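Local structure of methyltransferase FkbM (Methylobacillus flagellatus KT, 2PY6) at residues S240-I245 with R273-T278; L222-S227 with I245-G250. The protein probably acts as a methyltransferase with a Rossmann-like fold of the FkbM family, though its substrate is not established. All blocks are in the same frame, centred on the assembly; numbering follows the deposited sequence.

Contact 1 (S240-I245 with R273-T278); sequences SLAGLI and RRYTDT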
loop_
_atom_site.group_PDB
_atom_site.type_symbol
_atom_site.label_atom_id
_atom_site.label_comp_id
_atom_site.label_asym_id
_atom_site.label_seq_id
_atom_site.Cartn_x
_atom_site.Cartn_y
_atom_site.Cartn_z
ATOM N N SER A 240 6.443 25.441 4.090
ATOM C CA SER A 240 7.298 26.373 4.847
ATOM C C SER A 240 6.549 26.963 6.049
ATOM O O SER A 240 7.168 27.312 7.031
ATOM C CB SER A 240 7.908 27.481 3.985
ATOM O OG SER A 240 8.345 26.984 2.741
ATOM N N LEU A 241 5.230 27.096 5.954
ATOM C CA LEU A 241 4.433 27.586 7.069
ATOM C C LEU A 241 4.453 26.514 8.146
ATOM O O LEU A 241 4.633 26.809 9.348
ATOM C CB LEU A 241 2.986 27.922 6.641
ATOM C CG LEU A 241 1.937 28.024 7.782
ATOM C CD1 LEU A 241 2.202 29.172 8.749
ATOM C CD2 LEU A 241 0.536 28.145 7.263
ATOM N N ALA A 242 4.273 25.258 7.733
ATOM C CA ALA A 242 4.343 24.151 8.679
ATOM C C ALA A 242 5.688 24.080 9.355
ATOM O O ALA A 242 5.757 23.798 10.546
ATOM C CB ALA A 242 4.031 22.824 7.985
ATOM N N GLY A 243 6.768 24.363 8.611
ATOM C CA GLY A 243 8.118 24.316 9.187
ATOM C C GLY A 243 8.374 25.465 10.145
ATOM O O GLY A 243 9.001 25.274 11.183
ATOM N N LEU A 244 7.901 26.666 9.812
ATOM C CA LEU A 244 8.062 27.790 10.748
ATOM C C LEU A 244 7.285 27.469 12.041
ATOM O O LEU A 244 7.794 27.638 13.152
ATOM C CB LEU A 244 7.610 29.127 10.156
ATOM C CG LEU A 244 7.718 30.358 11.092
ATOM C CD1 LEU A 244 9.146 30.764 11.383
ATOM C CD2 LEU A 244 7.018 31.594 10.539
ATOM N N ILE A 245 6.055 26.998 11.890
ATOM C CA ILE A 245 5.245 26.621 13.058
ATOM C C ILE A 245 6.012 25.630 13.941
ATOM O O ILE A 245 6.095 25.808 15.162
ATOM C CB ILE A 245 3.877 26.016 12.644
ATOM C CG1 ILE A 245 2.993 27.086 12.010
ATOM C CG2 ILE A 245 3.160 25.417 13.875
ATOM C CD1 ILE A 245 1.794 26.537 11.231
ATOM N N ARG A 273 -7.189 26.114 6.876
ATOM C CA ARG A 273 -8.247 25.506 7.692
ATOM C C ARG A 273 -7.697 24.584 8.766
ATOM O O ARG A 273 -8.358 24.358 9.758
ATOM C CB ARG A 273 -9.250 24.696 6.861
ATOM C CG ARG A 273 -10.240 25.505 6.107
ATOM C CD ARG A 273 -11.161 24.629 5.222
ATOM N NE ARG A 273 -11.589 25.436 4.086
ATOM C CZ ARG A 273 -11.184 25.306 2.826
ATOM N NH1 ARG A 273 -10.388 24.342 2.425
ATOM N NH2 ARG A 273 -11.642 26.149 1.920
ATOM N N ARG A 274 -6.511 24.019 8.580
ATOM C CA ARG A 274 -6.002 23.164 9.630
ATOM C C ARG A 274 -5.534 23.986 10.840
ATOM O O ARG A 274 -5.385 23.449 11.923
ATOM C CB ARG A 274 -4.998 22.107 9.120
ATOM C CG ARG A 274 -3.701 22.544 8.624
ATOM C CD ARG A 274 -2.816 21.313 8.287
ATOM N NE ARG A 274 -3.260 20.669 7.051
ATOM C CZ ARG A 274 -2.586 20.643 5.891
ATOM N NH1 ARG A 274 -1.368 21.164 5.766
ATOM N NH2 ARG A 274 -3.131 20.039 4.833
ATOM N N TYR A 275 -5.422 25.308 10.688
ATOM C CA TYR A 275 -4.966 26.176 11.761
ATOM C C TYR A 275 -5.987 27.154 12.243
ATOM O O TYR A 275 -5.673 27.993 13.062
ATOM C CB TYR A 275 -3.747 26.941 11.286
ATOM C CG TYR A 275 -2.633 26.038 10.844
ATOM C CD1 TYR A 275 -2.043 25.149 11.728
ATOM C CD2 TYR A 275 -2.133 26.104 9.555
ATOM C CE1 TYR A 275 -0.999 24.307 11.322
ATOM C CE2 TYR A 275 -1.090 25.282 9.137
ATOM C CZ TYR A 275 -0.519 24.389 10.016
ATOM O OH TYR A 275 0.525 23.586 9.587
ATOM N N THR A 276 -7.230 26.988 11.810
ATOM C CA THR A 276 -8.279 27.927 12.137
ATOM C C THR A 276 -8.502 28.208 13.656
ATOM O O THR A 276 -8.813 29.318 14.038
ATOM C CB THR A 276 -9.598 27.573 11.371
ATOM O OG1 THR A 276 -10.620 28.478 11.772
ATOM C CG2 THR A 276 -10.095 26.192 11.685
ATOM N N ASP A 277 -8.298 27.221 14.515
ATOM C CA ASP A 277 -8.510 27.398 15.945
ATOM C C ASP A 277 -7.238 27.750 16.700
ATOM O O ASP A 277 -7.268 27.789 17.910
ATOM C CB ASP A 277 -9.039 26.087 16.538
ATOM C CG ASP A 277 -10.307 25.601 15.858
ATOM O OD1 ASP A 277 -11.247 26.411 15.665
ATOM O OD2 ASP A 277 -10.340 24.401 15.517
ATOM N N THR A 278 -6.107 27.918 16.011
ATOM C CA THR A 278 -4.843 28.269 16.681
ATOM C C THR A 278 -4.884 29.749 17.043
ATOM O O THR A 278 -5.723 30.485 16.517
ATOM C CB THR A 278 -3.621 28.025 15.785
ATOM O OG1 THR A 278 -3.620 28.957 14.682
ATOM C CG2 THR A 278 -3.589 26.581 15.264
#
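I245 drops its CD1 methyl onto one face of the Y275 ring, and with this CH-pi contact it makes the largest share of the helix side of the interface: CD1 lies 3.7 Å from the ring centroid, 25° off the normal. The methyl is displaced from the ring centre toward the hydroxyl end, since its nearest ring atom is Y275 CZ, 3.4 Å from I245 CD1. L241 comes in obliquely along the CD2/CE2 side, its CD2 being 3.8 Å from Y275 CE2, and A242 CB stands 3.9 Å from Y275 OH. The tyrosine can span these residues because its CG is anti to the carbonyl carbon (chi1 -58°), which sends the ring to the helix. R274 CG covers the opposite face, 3.8 Å above the ring plane, so the ring is held from two sides. Behind it, Y275 O accepts two bonds from T278, from N at 3.0 Å and from OG1 at 2.8 Å, fixing the type I turn Y275-T278. Replacing the Y275 ring by an alanine here is likely to leave I245 CD1 and L241 CD2 without their aromatic partner and open a gap between the two segments. Outward, R274 NH2 bonds to S89 O of the third subunit, while L241 also packs on M257 of strand 254-258. The arrangement joins helix 239-248 to the turn that follows helix 262-274 in the beta-alpha-beta-alpha-beta half of a Rossmann-like methyltransferase domain.

Contact 2 (L222-S227 with I245-G250); sequences LRFSDS and IGVTKG
The extended backbone of F224 and S225 passes the last turn of the helix at V247 and T248, and no hydrogen bond links the segments. From L222 to F224 psi stays between 128° and 144°, then the chain bends in an ST turn, S225 OG accepting from S227 N at 3.1 Å. The helix ends in a Schellman motif: K249 has positive phi (55°), G250 N bonds to I245 O at 2.9 Å and K249 N to G246 O at 3.3 Å. Among side chains, that of F224 leaves the backbone toward the helix, and CD2 of its ring is 4.3 Å from V247 CG2, an oblique and loose apolar approach. T248 CG2, anti to the carbonyl carbon, faces the loop, 3.8 Å from the backbone oxygen S225 O and 4.5 Å from F224 CB, while T248 OG1 turns back to bond with L244 O in the preceding turn. On the outer side, K249 NZ forms a salt bridge with E201 OE1 of the second subunit. F224 also meets F338 edge-to-face and touches K364, so the loop leading into strand 229-233 runs between the end of helix 239-248 and the starts of strands 338-341 and 364-368.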
loop_
_atom_site.group_PDB
_atom_site.type_symbol
_atom_site.label_atom_id
_atom_site.label_comp_id
_atom_site.label_asym_id
_atom_site.label_seq_id
_atom_site.Cartn_x
_atom_site.Cartn_y
_atom_site.Cartn_z
ATOM N N LEU A 222 20.848 29.613 10.770
ATOM C CA LEU A 222 19.884 30.637 11.200
ATOM C C LEU A 222 19.244 30.433 12.568
ATOM O O LEU A 222 18.952 29.330 12.967
ATOM C CB LEU A 222 18.751 30.732 10.183
ATOM C CG LEU A 222 19.130 31.026 8.717
ATOM C CD1 LEU A 222 17.868 31.108 7.940
ATOM C CD2 LEU A 222 19.955 32.304 8.511
ATOM N N ARG A 223 19.015 31.540 13.261
ATOM C CA ARG A 223 18.327 31.567 14.535
ATOM C C ARG A 223 16.935 32.192 14.304
ATOM O O ARG A 223 16.830 33.295 13.768
ATOM C CB ARG A 223 19.089 32.470 15.507
ATOM C CG ARG A 223 18.710 32.297 16.953
ATOM C CD ARG A 223 19.172 33.487 17.811
ATOM N NE ARG A 223 18.121 34.515 17.905
ATOM C CZ ARG A 223 17.057 34.442 18.723
ATOM N NH1 ARG A 223 16.861 33.389 19.513
ATOM N NH2 ARG A 223 16.165 35.426 18.763
ATOM N N PHE A 224 15.891 31.514 14.745
ATOM C CA PHE A 224 14.562 32.032 14.646
ATOM C C PHE A 224 14.107 32.396 16.067
ATOM O O PHE A 224 14.334 31.644 17.013
ATOM C CB PHE A 224 13.625 31.013 14.007
ATOM C CG PHE A 224 14.021 30.632 12.614
ATOM C CD1 PHE A 224 13.622 31.395 11.527
ATOM C CD2 PHE A 224 14.826 29.538 12.391
ATOM C CE1 PHE A 224 14.018 31.074 10.248
ATOM C CE2 PHE A 224 15.226 29.204 11.110
ATOM C CZ PHE A 224 14.817 29.977 10.031
ATOM N N SER A 225 13.462 33.555 16.207
ATOM C CA SER A 225 12.952 33.994 17.470
ATOM C C SER A 225 11.493 33.554 17.556
ATOM O O SER A 225 10.980 32.836 16.694
ATOM C CB SER A 225 13.030 35.507 17.540
ATOM O OG SER A 225 12.075 36.036 16.658
ATOM N N ASP A 226 10.823 34.001 18.600
ATOM C CA ASP A 226 9.388 33.747 18.762
ATOM C C ASP A 226 8.471 34.852 18.156
ATOM O O ASP A 226 7.252 34.811 18.325
ATOM C CB ASP A 226 9.090 33.535 20.258
ATOM C CG ASP A 226 9.314 34.792 21.107
ATOM O OD1 ASP A 226 9.904 35.796 20.611
ATOM O OD2 ASP A 226 8.906 34.757 22.296
ATOM N N SER A 227 9.059 35.809 17.425
ATOM C CA SER A 227 8.323 36.937 16.871
ATOM C C SER A 227 8.678 37.146 15.403
ATOM O O SER A 227 8.747 38.284 14.908
ATOM C CB SER A 227 8.720 38.198 17.623
ATOM O OG SER A 227 8.676 37.968 19.001
ATOM N N ILE A 245 6.055 26.998 11.890
ATOM C CA ILE A 245 5.245 26.621 13.058
ATOM C C ILE A 245 6.012 25.630 13.941
ATOM O O ILE A 245 6.095 25.808 15.162
ATOM C CB ILE A 245 3.877 26.016 12.644
ATOM C CG1 ILE A 245 2.993 27.086 12.010
ATOM C CG2 ILE A 245 3.160 25.417 13.875
ATOM C CD1 ILE A 245 1.794 26.537 11.231
ATOM N N GLY A 246 6.579 24.594 13.319
ATOM C CA GLY A 246 7.295 23.555 14.063
ATOM C C GLY A 246 8.496 24.065 14.839
ATOM O O GLY A 246 8.594 23.841 16.053
ATOM N N VAL A 247 9.398 24.791 14.167
ATOM C CA VAL A 247 10.640 25.226 14.840
ATOM C C VAL A 247 10.429 26.321 15.853
ATOM O O VAL A 247 11.233 26.457 16.748
ATOM C CB VAL A 247 11.786 25.621 13.875
ATOM C CG1 VAL A 247 12.097 24.450 12.981
ATOM C CG2 VAL A 247 11.452 26.899 13.074
ATOM N N THR A 248 9.336 27.068 15.736
ATOM C CA THR A 248 9.018 28.147 16.678
ATOM C C THR A 248 7.990 27.731 17.745
ATOM O O THR A 248 7.619 28.526 18.577
ATOM C CB THR A 248 8.423 29.382 15.948
ATOM O OG1 THR A 248 7.148 29.054 15.359
ATOM C CG2 THR A 248 9.372 29.905 14.900
ATOM N N LYS A 249 7.530 26.489 17.669
ATOM C CA LYS A 249 6.527 25.943 18.558
ATOM C C LYS A 249 5.264 26.799 18.569
ATOM O O LYS A 249 4.751 27.153 19.627
ATOM C CB LYS A 249 7.095 25.742 19.957
ATOM C CG LYS A 249 8.281 24.802 20.037
ATOM C CD LYS A 249 8.610 24.489 21.511
ATOM C CE LYS A 249 10.029 23.883 21.643
ATOM N NZ LYS A 249 10.267 22.770 20.706
ATOM N N GLY A 250 4.757 27.099 17.377
ATOM C CA GLY A 250 3.524 27.857 17.206
ATOM C C GLY A 250 3.585 29.300 17.639
ATOM O O GLY A 250 2.600 29.843 18.048
#

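How the contacts relate
Both contacts use helix 239-248, and their centres are about 12 Å apart. Contact 1 draws on residues 240-245 and contact 2 on the last turn of the helix and the residues just after it (245-250), with I245 belonging to both ranges although, of the two partner segments, it touches only 273-278. Along the chain the order is 222-227, then the helix, then 273-278, so the helix is met first by the loop leading into strand 229-233 and later by the turn that follows helix 262-274. One helix beside the seven-stranded sheet is thus tied to what precedes and what follows it, and both contacts also border the second subunit, placing this region at an assembly interface.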